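Local coordinates for UDP-N-acetylglucosamine 2-epimerase (Methanocaldococcus jannaschii, PDB 4NES), which probably catalyses the reversible epimerisation at C-2 that interconverts UDP-N-acetylglucosamine and UDP-N-acetylmannosamine, at residues A22-N27 with N52-K57; E77-L82 with S107-D112; A145-A150 with N346-G351; I237-P242 with L272-L277. All coordinates share one frame; numbering follows the deposited sequence.

The four contacts sample the two Rossmann-like halves of a GT-B fold. Interactions 1 and 2 both lie in the N-terminal half: the first is an exposed, water-bridged meeting of loops, the second a partly buried leucine-isoleucine cluster whose glutamate reaches into the second subunit. Interaction 3 is buried and joins a loop of the N-terminal sheet to the segment before the C-terminal helix 353-363, and it combines methyl-aromatic packing with a shared water. Interaction 4, also buried, pairs a strand with a helix in the C-terminal half and carries the ligand chemistry; it is nested within the long chain loop that interaction 3 closes and lies about 35 Å, centre to centre, from interaction 2.

Interaction 1 of 4, residues A22-N27 with N52-K57; sequences ALEKTN and NLPNPK
The flat carboxylate of E24 approaches the N52-K57 segment with one oxygen, OE2, which stands 4.2 Å from CD of the P54 ring and 4.2 Å from the carbonyl O of N52. Neither is a direct bond. A water fills the polar half of this gap, donating to N52 O at 2.7 Å and, more loosely, to E24 OE2 at 3.2 Å. The glutamate chain reaches this position nearly straight beyond CG (chi2 170°), with its carboxylate plane nearly containing the CB-CG bond (chi3 -7°). R21, one turn back on helix 10-23, ties the same two oxygens together: its NH2 forms a salt bridge with E24 OE2 and a hydrogen bond with N52 O. The carbonyl is thus held by both an arginine and a water. On the E24 side the backbone makes a type I turn from L23 to T26, and L23 O accepts both T26 N at 3.0 Å and T26 OG1 at 2.8 Å where the chain turns. N52 itself, with positive phi, completes the Schellman motif that ends helix 45-50. Next to the bridge, L53 packs on helix 10-23 and P54 on W30. The arrangement joins the turn following helix 10-23 to the loop between helix 45-50 and strand 58-59, at the surface of the Rossmann-like N-terminal domain of the GT-B fold.

Interaction 2 of 4, residues E77-L82 with S107-D112; sequences EIEKVL and SKLKID
L109 divides its two methyls between L82 and E79 of helix 67-85. Its CD1 lies 3.7 Å from CB of L82, so L109, just before the K110 turn, comes nearest the root of the L82 side chain. The CA atoms of L82 and L109 lie 8.3 Å apart, the nearest pair across the two segments. I111 adds to the same spot, its CD1 resting 4.3 Å from L82 CB, while L82 also packs on I33 and V90 of the sheet and on V105 of helix 97-108. The sharp turn between L109 and I111 is the Schellman motif at K110, where positive phi reverses the chain and lets both residues point at helix 67-85. E79 meets the other methyl of L109. Its CG is anti to the backbone N (chi1 -176°) and the chain continues extended, slanting past L109 so that OE2 stops 4.1 Å from CD2. This is van der Waals contact; the carboxylate has its polar partners in the second subunit, where OE1 bonds to T66 OG1 and E69 N and OE2 to G68 N. One leucine methyl thus lies against a buried acid whose charge is probably stabilised by a hydroxyl and two backbone amides around the start of the neighbouring subunit's helix 67-85, so the packing of helix 67-85 on the turn after helix 97-108 adjoins the dimer interface.

Interaction 3 of 4, residues A145-A150 with N346-G351; sequences APTEIA and NPFGNG
At chi1 63° T147 tucks OG1 between its own backbone N and carbonyl carbon, and this places CG2, anti to the carbonyl carbon, against the loop at P347 and F348. The methyl sits 3.6 Å from P347 O and 3.9 Å from CD1 of F348, with CE1 slightly farther off. F348 in turn has CG anti to its carbonyl carbon (chi1 -62°), which lays its ring alongside T147 with both side chains heading the same way; the methyl comes at the ring obliquely. One face of the ring is filled from within its own segment, by CG of P347 over its centre, 3.7 Å above the plane. As N-cap of helix 148-156, OG1 accepts from A150 N at 3.2 Å in a fairly straight bond (165°), so the same rotation both caps the helix and presents the methyl. Beside this apolar patch the carbonyls of P146 and P347 come within 4.3 Å of each other, and a single water donates to both, at 2.8 Å to P146 O and 3.0 Å to P347 O. Beyond F348 the chain turns through G349, whose backbone angles demand glycine. E313 flanks T147, P347 and F348, while F348 is also bonded through its backbone to N169. The contact therefore brings the crossing segment that precedes the C-terminal helix of a GT-B enzyme against the N-terminal sheet domain. Between the two segments no direct hydrogen bond forms: a methyl packs against a ring and a carbonyl oxygen, and one water donates to two acceptors that could not bond to each other.

Interaction 4 of 4, residues I237-P242 with L272-L277; sequences IFSIHP and LEFLML. With UDP (uridine-5'-diphosphate), chain C; UD1 (uridine-diphosphate-N-acetylglucosamine), chain B.
S239 and F274 come close where strand 235-239 passes helix 271-280, their CA atoms 8.9 Å apart, in the Rossmann-like C-terminal domain of the GT-B fold, with the uridine pocket at this end of the pair. Away from the ligand the joint is apolar: CD1 of I237 meets CD2 of L277 at 4.1 Å, the two side chains crossing at about a right angle, and both also pack on I266. Nearer the pocket, S239 CB touches the F274 ring at CE1, 4.0 Å away. Here the two elements share one base. F274, with CG anti to its backbone N (chi1 -161°), lays one face of its ring under the uracil of UDP, whose C5 lies over the ring centre, 3.4 Å above its plane; S239 OG donates to O4 of that uracil at 2.8 Å. Helix and strand thus recognise the base together, one through its face and the other through its carbonyl. Past the strand, H241 and P242 turn to the UDP-N-acetylglucosamine molecule bound alongside. The H241 ring is stacked on H207, the probable active-site residue, and its ND1 accepts the backbone N of R243, an N-cap bond that helps to set the ring's orientation. P242 CB rests on O2 of that ligand's uracil. From the far edge of the imidazole, NE2 donates in plane to O6' of the sugar at 3.1 Å, in a bent bond of 139°.

Interaction 1 of 4, residues A22-N27 with N52-K57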
# COMPACT_ATOMS: atom_id res chain seq x y z
N ALA A 22 9.59 23.30 -14.75
CA ALA A 22 8.68 23.16 -15.89
C ALA A 22 7.29 23.73 -15.60
O ALA A 22 6.72 24.42 -16.44
CB ALA A 22 8.59 21.71 -16.31
N LEU A 23 6.75 23.46 -14.41
CA LEU A 23 5.45 24.00 -14.02
C LEU A 23 5.42 25.53 -14.01
O LEU A 23 4.39 26.13 -14.32
CB LEU A 23 5.05 23.49 -12.64
CG LEU A 23 4.62 22.03 -12.56
CD1 LEU A 23 4.58 21.55 -11.12
CD2 LEU A 23 3.27 21.85 -13.23
N GLU A 24 6.55 26.15 -13.66
CA GLU A 24 6.64 27.61 -13.62
C GLU A 24 6.46 28.25 -14.99
O GLU A 24 6.14 29.43 -15.08
CB GLU A 24 7.98 28.04 -13.02
CG GLU A 24 8.08 27.86 -11.53
CD GLU A 24 9.49 28.07 -11.04
OE1 GLU A 24 10.39 28.22 -11.89
OE2 GLU A 24 9.69 28.09 -9.81
N LYS A 25 6.67 27.48 -16.04
CA LYS A 25 6.53 27.99 -17.41
C LYS A 25 5.13 27.76 -17.96
O LYS A 25 4.89 27.97 -19.15
CB LYS A 25 7.52 27.32 -18.34
CG LYS A 25 8.97 27.49 -17.92
CD LYS A 25 9.90 26.73 -18.85
CE LYS A 25 11.36 26.96 -18.49
NZ LYS A 25 11.67 26.56 -17.08
N THR A 26 4.20 27.34 -17.11
CA THR A 26 2.84 27.04 -17.54
C THR A 26 1.82 27.87 -16.80
O THR A 26 2.14 28.60 -15.86
CB THR A 26 2.48 25.56 -17.30
OG1 THR A 26 2.23 25.34 -15.90
CG2 THR A 26 3.57 24.63 -17.79
N ASN A 27 0.56 27.74 -17.21
CA ASN A 27 -0.56 28.37 -16.53
C ASN A 27 -1.22 27.45 -15.49
O ASN A 27 -2.31 27.74 -14.99
CB ASN A 27 -1.62 28.78 -17.55
CG ASN A 27 -2.59 29.80 -17.01
OD1 ASN A 27 -2.19 30.81 -16.43
ND2 ASN A 27 -3.88 29.53 -17.17
N ASN A 52 16.08 27.54 -5.82
CA ASN A 52 15.18 28.65 -6.15
C ASN A 52 13.72 28.17 -6.22
O ASN A 52 13.00 28.42 -7.19
CB ASN A 52 15.63 29.30 -7.47
CG ASN A 52 14.97 30.63 -7.73
OD1 ASN A 52 14.66 31.39 -6.80
ND2 ASN A 52 14.76 30.94 -9.00
N LEU A 53 13.30 27.46 -5.17
CA LEU A 53 11.97 26.87 -5.12
C LEU A 53 11.04 27.70 -4.25
O LEU A 53 11.48 28.31 -3.28
CB LEU A 53 12.04 25.44 -4.56
CG LEU A 53 12.93 24.47 -5.33
CD1 LEU A 53 12.92 23.11 -4.66
CD2 LEU A 53 12.53 24.34 -6.79
N PRO A 54 9.74 27.73 -4.60
CA PRO A 54 8.81 28.52 -3.80
C PRO A 54 8.51 27.87 -2.46
O PRO A 54 8.66 26.65 -2.30
CB PRO A 54 7.54 28.53 -4.66
CG PRO A 54 7.62 27.27 -5.45
CD PRO A 54 9.09 27.09 -5.75
N ASN A 55 8.08 28.68 -1.50
CA ASN A 55 7.64 28.16 -0.21
C ASN A 55 6.46 27.22 -0.39
O ASN A 55 5.55 27.51 -1.18
CB ASN A 55 7.22 29.29 0.72
CG ASN A 55 8.29 30.34 0.88
OD1 ASN A 55 9.48 30.04 0.97
ND2 ASN A 55 7.87 31.60 0.92
N PRO A 56 6.47 26.10 0.33
CA PRO A 56 5.28 25.25 0.35
C PRO A 56 4.06 26.03 0.83
O PRO A 56 4.18 26.91 1.69
CB PRO A 56 5.64 24.18 1.38
CG PRO A 56 7.12 24.07 1.30
CD PRO A 56 7.59 25.50 1.08
N LYS A 57 2.89 25.72 0.28
CA LYS A 57 1.65 26.31 0.76
C LYS A 57 1.25 25.69 2.10
O LYS A 57 0.66 26.37 2.96
CB LYS A 57 0.53 26.12 -0.27
CG LYS A 57 -0.76 26.83 0.10
CD LYS A 57 -1.77 26.76 -1.01
CE LYS A 57 -3.08 27.40 -0.58
NZ LYS A 57 -4.02 27.56 -1.73
O HOH W 1 10.76 29.89 -7.42

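Interaction 2 of 4, residues E77-L82 with S107-D112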
# COMPACT_ATOMS: atom_id res chain seq x y z
N GLU A 77 -3.00 14.04 8.19
CA GLU A 77 -2.78 15.45 7.89
C GLU A 77 -2.83 15.77 6.40
O GLU A 77 -3.33 16.82 6.01
CB GLU A 77 -1.47 15.94 8.50
CG GLU A 77 -1.45 15.89 10.02
CD GLU A 77 -2.57 16.70 10.64
OE1 GLU A 77 -2.80 17.84 10.19
OE2 GLU A 77 -3.19 16.21 11.60
N ILE A 78 -2.33 14.86 5.56
CA ILE A 78 -2.41 15.07 4.12
C ILE A 78 -3.87 15.05 3.71
O ILE A 78 -4.30 15.83 2.87
CB ILE A 78 -1.61 14.01 3.33
CG1 ILE A 78 -0.11 14.20 3.53
CG2 ILE A 78 -1.90 14.10 1.84
CD1 ILE A 78 0.71 13.08 2.89
N GLU A 79 -4.66 14.16 4.30
CA GLU A 79 -6.06 14.08 3.91
C GLU A 79 -6.82 15.36 4.22
O GLU A 79 -7.67 15.78 3.44
CB GLU A 79 -6.75 12.89 4.56
CG GLU A 79 -8.19 12.74 4.08
CD GLU A 79 -8.88 11.56 4.66
OE1 GLU A 79 -9.05 11.53 5.90
OE2 GLU A 79 -9.27 10.66 3.88
N LYS A 80 -6.52 15.99 5.35
CA LYS A 80 -7.16 17.26 5.69
C LYS A 80 -6.92 18.31 4.60
O LYS A 80 -7.85 19.01 4.19
CB LYS A 80 -6.64 17.78 7.03
CG LYS A 80 -7.11 16.99 8.24
CD LYS A 80 -6.45 17.52 9.51
CE LYS A 80 -6.84 16.71 10.73
NZ LYS A 80 -6.08 17.16 11.93
N VAL A 81 -5.68 18.39 4.12
CA VAL A 81 -5.35 19.32 3.06
C VAL A 81 -6.04 18.97 1.74
O VAL A 81 -6.63 19.84 1.10
CB VAL A 81 -3.84 19.41 2.83
CG1 VAL A 81 -3.56 20.35 1.66
CG2 VAL A 81 -3.15 19.90 4.09
N LEU A 82 -6.00 17.70 1.35
CA LEU A 82 -6.57 17.31 0.07
C LEU A 82 -8.10 17.42 0.03
O LEU A 82 -8.67 17.71 -1.02
CB LEU A 82 -6.11 15.91 -0.36
CG LEU A 82 -4.61 15.76 -0.60
CD1 LEU A 82 -4.29 14.36 -1.12
CD2 LEU A 82 -4.07 16.82 -1.56
N SER A 107 -5.39 8.14 -3.49
CA SER A 107 -6.09 7.00 -4.09
C SER A 107 -7.47 6.78 -3.48
O SER A 107 -8.44 6.53 -4.20
CB SER A 107 -5.24 5.73 -3.99
OG SER A 107 -5.19 5.24 -2.67
N LYS A 108 -7.59 6.89 -2.16
CA LYS A 108 -8.88 6.69 -1.52
C LYS A 108 -9.83 7.87 -1.75
O LYS A 108 -11.04 7.72 -1.66
CB LYS A 108 -8.73 6.43 -0.02
CG LYS A 108 -8.02 5.12 0.34
CD LYS A 108 -8.90 3.91 -0.02
CE LYS A 108 -8.24 2.59 0.38
NZ LYS A 108 -8.19 2.38 1.86
N LEU A 109 -9.27 9.04 -2.07
CA LEU A 109 -10.08 10.21 -2.40
C LEU A 109 -10.42 10.25 -3.89
O LEU A 109 -11.08 11.18 -4.35
CB LEU A 109 -9.36 11.49 -2.01
CG LEU A 109 -9.20 11.79 -0.51
CD1 LEU A 109 -8.47 13.12 -0.31
CD2 LEU A 109 -10.55 11.80 0.20
N LYS A 110 -9.95 9.25 -4.63
CA LYS A 110 -10.16 9.14 -6.08
C LYS A 110 -9.50 10.29 -6.85
O LYS A 110 -10.01 10.76 -7.87
CB LYS A 110 -11.65 8.97 -6.42
CG LYS A 110 -12.27 7.81 -5.66
CD LYS A 110 -13.67 7.49 -6.13
CE LYS A 110 -14.31 6.48 -5.18
NZ LYS A 110 -15.50 5.81 -5.77
N ILE A 111 -8.35 10.73 -6.34
CA ILE A 111 -7.53 11.74 -7.00
C ILE A 111 -6.39 11.02 -7.70
O ILE A 111 -5.68 10.23 -7.08
CB ILE A 111 -6.93 12.72 -5.97
CG1 ILE A 111 -8.04 13.51 -5.27
CG2 ILE A 111 -5.93 13.68 -6.64
CD1 ILE A 111 -7.57 14.31 -4.07
N ASP A 112 -6.20 11.29 -8.98
CA ASP A 112 -5.14 10.65 -9.75
C ASP A 112 -3.76 10.89 -9.14
O ASP A 112 -3.41 12.02 -8.79
CB ASP A 112 -5.13 11.14 -11.20
CG ASP A 112 -6.30 10.63 -12.02
OD1 ASP A 112 -7.09 9.80 -11.52
OD2 ASP A 112 -6.42 11.05 -13.19

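Interaction 3 of 4, residues A145-A150 with N346-G351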
# COMPACT_ATOMS: atom_id res chain seq x y z
N ALA A 145 8.50 6.22 -15.52
CA ALA A 145 9.62 5.30 -15.36
C ALA A 145 10.89 5.91 -15.94
O ALA A 145 10.85 6.59 -16.97
CB ALA A 145 9.30 3.97 -16.05
N PRO A 146 12.03 5.70 -15.28
CA PRO A 146 13.25 6.34 -15.81
C PRO A 146 13.87 5.56 -16.95
O PRO A 146 14.58 6.15 -17.77
CB PRO A 146 14.19 6.36 -14.60
CG PRO A 146 13.73 5.17 -13.79
CD PRO A 146 12.24 5.14 -13.93
N THR A 147 13.61 4.26 -17.03
CA THR A 147 14.25 3.39 -18.01
C THR A 147 13.30 2.30 -18.47
O THR A 147 12.26 2.05 -17.86
CB THR A 147 15.46 2.65 -17.41
OG1 THR A 147 15.01 1.79 -16.35
CG2 THR A 147 16.50 3.61 -16.88
N GLU A 148 13.69 1.61 -19.54
CA GLU A 148 12.93 0.46 -20.02
C GLU A 148 12.93 -0.70 -19.02
O GLU A 148 11.94 -1.42 -18.95
CB GLU A 148 13.46 0.01 -21.38
CG GLU A 148 13.31 1.06 -22.47
CD GLU A 148 11.87 1.31 -22.90
OE1 GLU A 148 10.97 0.51 -22.54
OE2 GLU A 148 11.63 2.30 -23.61
N ILE A 149 14.01 -0.85 -18.25
CA ILE A 149 14.04 -1.85 -17.17
C ILE A 149 12.92 -1.61 -16.17
O ILE A 149 12.19 -2.53 -15.79
CB ILE A 149 15.39 -1.83 -16.43
CG1 ILE A 149 16.50 -2.39 -17.33
CG2 ILE A 149 15.30 -2.62 -15.13
CD1 ILE A 149 16.18 -3.74 -17.91
N ALA A 150 12.75 -0.35 -15.77
CA ALA A 150 11.69 0.03 -14.85
C ALA A 150 10.32 -0.23 -15.46
O ALA A 150 9.42 -0.75 -14.79
CB ALA A 150 11.85 1.49 -14.44
N ASN A 346 25.12 6.71 -20.60
CA ASN A 346 24.15 7.17 -19.60
C ASN A 346 22.76 6.68 -19.94
O ASN A 346 22.18 7.06 -20.96
CB ASN A 346 24.14 8.69 -19.36
CG ASN A 346 23.07 9.12 -18.34
OD1 ASN A 346 23.12 8.76 -17.14
ND2 ASN A 346 22.11 9.91 -18.81
N PRO A 347 22.22 5.81 -19.09
CA PRO A 347 20.94 5.13 -19.30
C PRO A 347 19.75 5.97 -18.85
O PRO A 347 18.62 5.55 -19.05
CB PRO A 347 21.08 3.90 -18.40
CG PRO A 347 21.95 4.36 -17.28
CD PRO A 347 22.93 5.32 -17.89
N PHE A 348 20.00 7.14 -18.26
CA PHE A 348 18.92 7.84 -17.57
C PHE A 348 18.28 9.00 -18.32
O PHE A 348 17.45 9.72 -17.76
CB PHE A 348 19.39 8.29 -16.19
CG PHE A 348 19.78 7.15 -15.29
CD1 PHE A 348 18.89 6.11 -15.05
CD2 PHE A 348 21.04 7.10 -14.72
CE1 PHE A 348 19.24 5.05 -14.23
CE2 PHE A 348 21.41 6.04 -13.90
CZ PHE A 348 20.50 5.02 -13.65
N GLY A 349 18.64 9.16 -19.59
CA GLY A 349 17.97 10.13 -20.43
C GLY A 349 18.76 11.40 -20.69
O GLY A 349 19.91 11.53 -20.26
N ASN A 350 18.13 12.33 -21.39
CA ASN A 350 18.85 13.52 -21.84
C ASN A 350 18.49 14.80 -21.10
O ASN A 350 18.74 15.90 -21.59
CB ASN A 350 18.75 13.66 -23.37
CG ASN A 350 19.60 12.63 -24.10
OD1 ASN A 350 20.76 12.42 -23.76
ND2 ASN A 350 19.02 11.99 -25.09
N GLY A 351 17.92 14.67 -19.91
CA GLY A 351 17.81 15.81 -19.02
C GLY A 351 16.64 16.75 -19.24
O GLY A 351 16.65 17.89 -18.76
O HOH W 2 16.02 6.55 -20.14

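Interaction 4 of 4, residues I237-P242 with L272-L277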
# COMPACT_ATOMS: atom_id res chain seq x y z
N ILE A 237 36.29 11.89 2.28
CA ILE A 237 35.37 12.94 2.72
C ILE A 237 34.01 12.29 2.95
O ILE A 237 33.44 11.71 2.03
CB ILE A 237 35.26 14.07 1.69
CG1 ILE A 237 36.63 14.73 1.49
CG2 ILE A 237 34.24 15.11 2.15
CD1 ILE A 237 36.65 15.83 0.43
N PHE A 238 33.50 12.39 4.17
CA PHE A 238 32.28 11.70 4.57
C PHE A 238 31.22 12.74 4.93
O PHE A 238 31.32 13.40 5.97
CB PHE A 238 32.61 10.81 5.78
CG PHE A 238 31.46 9.96 6.31
CD1 PHE A 238 30.31 9.73 5.57
CD2 PHE A 238 31.57 9.37 7.56
CE1 PHE A 238 29.28 8.95 6.08
CE2 PHE A 238 30.55 8.59 8.08
CZ PHE A 238 29.40 8.37 7.34
N SER A 239 30.23 12.91 4.07
CA SER A 239 29.06 13.73 4.40
C SER A 239 28.10 12.85 5.18
O SER A 239 27.58 11.87 4.64
CB SER A 239 28.37 14.24 3.14
OG SER A 239 27.13 14.85 3.47
N ILE A 240 27.87 13.18 6.45
CA ILE A 240 27.18 12.27 7.37
C ILE A 240 25.71 12.64 7.62
O ILE A 240 25.40 13.68 8.21
CB ILE A 240 27.97 12.13 8.70
CG1 ILE A 240 27.30 11.13 9.63
CG2 ILE A 240 28.17 13.48 9.36
CD1 ILE A 240 28.14 10.86 10.87
N HIS A 241 24.82 11.77 7.17
CA HIS A 241 23.38 11.93 7.33
C HIS A 241 23.06 11.93 8.82
O HIS A 241 23.71 11.22 9.59
CB HIS A 241 22.71 10.73 6.65
CG HIS A 241 21.22 10.83 6.52
ND1 HIS A 241 20.36 10.73 7.60
CD2 HIS A 241 20.44 10.93 5.42
CE1 HIS A 241 19.12 10.81 7.17
NE2 HIS A 241 19.13 10.92 5.85
N PRO A 242 22.06 12.72 9.24
CA PRO A 242 21.78 12.77 10.69
C PRO A 242 21.34 11.43 11.30
O PRO A 242 21.63 11.20 12.47
CB PRO A 242 20.67 13.82 10.80
CG PRO A 242 20.08 13.91 9.41
CD PRO A 242 21.25 13.69 8.48
N LEU A 272 24.60 22.25 -4.61
CA LEU A 272 25.68 22.80 -5.43
C LEU A 272 27.04 22.36 -4.90
O LEU A 272 27.93 21.94 -5.65
CB LEU A 272 25.60 24.33 -5.48
CG LEU A 272 24.29 24.89 -6.03
CD1 LEU A 272 24.33 26.41 -5.96
CD2 LEU A 272 24.07 24.43 -7.47
N GLU A 273 27.18 22.46 -3.59
CA GLU A 273 28.39 22.03 -2.92
C GLU A 273 28.63 20.53 -3.12
O GLU A 273 29.75 20.10 -3.41
CB GLU A 273 28.30 22.37 -1.43
CG GLU A 273 28.38 23.88 -1.13
CD GLU A 273 27.08 24.62 -1.36
OE1 GLU A 273 26.01 23.97 -1.49
OE2 GLU A 273 27.12 25.86 -1.40
N PHE A 274 27.57 19.73 -2.98
CA PHE A 274 27.73 18.29 -3.10
C PHE A 274 28.07 17.86 -4.52
O PHE A 274 28.88 16.95 -4.72
CB PHE A 274 26.51 17.53 -2.57
CG PHE A 274 26.82 16.11 -2.25
CD1 PHE A 274 27.60 15.79 -1.15
CD2 PHE A 274 26.37 15.08 -3.07
CE1 PHE A 274 27.92 14.48 -0.86
CE2 PHE A 274 26.69 13.76 -2.77
CZ PHE A 274 27.47 13.47 -1.67
N LEU A 275 27.47 18.51 -5.52
CA LEU A 275 27.80 18.21 -6.91
C LEU A 275 29.28 18.44 -7.17
O LEU A 275 29.92 17.66 -7.88
CB LEU A 275 26.99 19.09 -7.86
CG LEU A 275 25.53 18.69 -8.06
CD1 LEU A 275 24.85 19.78 -8.88
CD2 LEU A 275 25.42 17.35 -8.77
N MSE A 276 29.84 19.50 -6.60
CA MSE A 276 31.27 19.73 -6.72
C MSE A 276 32.10 18.64 -6.07
O MSE A 276 33.11 18.19 -6.63
CB MSE A 276 31.62 21.10 -6.15
CG MSE A 276 31.19 22.27 -7.02
SE MSE A 276 32.00 22.22 -8.79
CE MSE A 276 33.87 22.37 -8.25
N LEU A 277 31.68 18.19 -4.89
CA LEU A 277 32.39 17.08 -4.26
C LEU A 277 32.30 15.81 -5.10
O LEU A 277 33.28 15.09 -5.24
CB LEU A 277 31.84 16.83 -2.85
CG LEU A 277 32.17 17.91 -1.82
CD1 LEU A 277 31.38 17.64 -0.56
CD2 LEU A 277 33.67 17.95 -1.52
N1 UDP C . 23.10 15.34 -1.44
C2 UDP C . 23.34 16.63 -1.12
N3 UDP C . 24.17 16.93 -0.10
C4 UDP C . 24.78 15.97 0.64
C5 UDP C . 24.55 14.62 0.34
C6 UDP C . 23.68 14.34 -0.72
O2 UDP C . 22.81 17.54 -1.77
O4 UDP C . 25.62 16.33 1.69
C1' UDP C . 22.17 14.95 -2.51
C2' UDP C . 22.67 14.16 -3.60
O2' UDP C . 23.36 14.97 -4.53
C3' UDP C . 21.47 13.51 -4.13
C4' UDP C . 20.59 13.40 -2.98
O4' UDP C . 21.20 14.09 -1.92
O3' UDP C . 20.82 14.24 -5.14
C5' UDP C . 20.38 12.00 -2.51
O5' UDP C . 19.63 11.95 -1.32
PA UDP C . 19.84 10.82 -0.23
O1A UDP C . 19.66 11.45 1.13
O2A UDP C . 21.21 10.20 -0.41
O3A UDP C . 18.69 9.75 -0.40
PB UDP C . 18.38 8.61 -1.42
O1B UDP C . 18.73 9.07 -2.83
O2B UDP C . 19.15 7.38 -1.02
O3B UDP C . 16.91 8.40 -1.24
C1' UD1 B . 14.46 8.98 4.64
C2' UD1 B . 13.88 7.98 3.69
C3' UD1 B . 14.89 7.44 2.80
C4' UD1 B . 15.66 8.47 2.10
C5' UD1 B . 16.17 9.50 3.07
C6' UD1 B . 16.79 10.67 2.39
C7' UD1 B . 11.86 6.71 4.64
C8' UD1 B . 11.40 5.52 5.42
N2' UD1 B . 13.29 6.85 4.45
O1' UD1 B . 15.38 8.34 5.45
O3' UD1 B . 14.26 6.57 1.84
O4' UD1 B . 16.75 7.90 1.39
O5' UD1 B . 15.12 10.02 3.87
O6' UD1 B . 17.82 11.26 3.08
O7' UD1 B . 11.06 7.53 4.20
N1 UD1 B . 16.83 13.38 11.06
C2 UD1 B . 17.23 14.60 11.44
N3 UD1 B . 16.86 15.68 10.76
C4 UD1 B . 16.07 15.58 9.68
C5 UD1 B . 15.64 14.33 9.25
C6 UD1 B . 16.05 13.22 9.97
O2 UD1 B . 17.95 14.73 12.42
O4 UD1 B . 15.70 16.70 9.00
C1B UD1 B . 17.25 12.17 11.80
C2B UD1 B . 16.40 11.83 12.95
O2' UD1 B . 17.20 11.28 13.97
C3B UD1 B . 15.51 10.82 12.43
C4B UD1 B . 16.40 10.07 11.51
O4B UD1 B . 17.27 11.03 10.93
O3B UD1 B . 14.91 10.00 13.40
C5B UD1 B . 15.65 9.37 10.42
O5B UD1 B . 14.77 10.18 9.69
PA UD1 B . 13.75 9.53 8.72
O1A UD1 B . 12.85 8.62 9.49
O2A UD1 B . 12.99 10.62 8.03
O3A UD1 B . 14.53 8.63 7.71
PB UD1 B . 15.83 8.94 6.84
O1B UD1 B . 16.93 8.07 7.36
O2B UD1 B . 16.09 10.41 6.77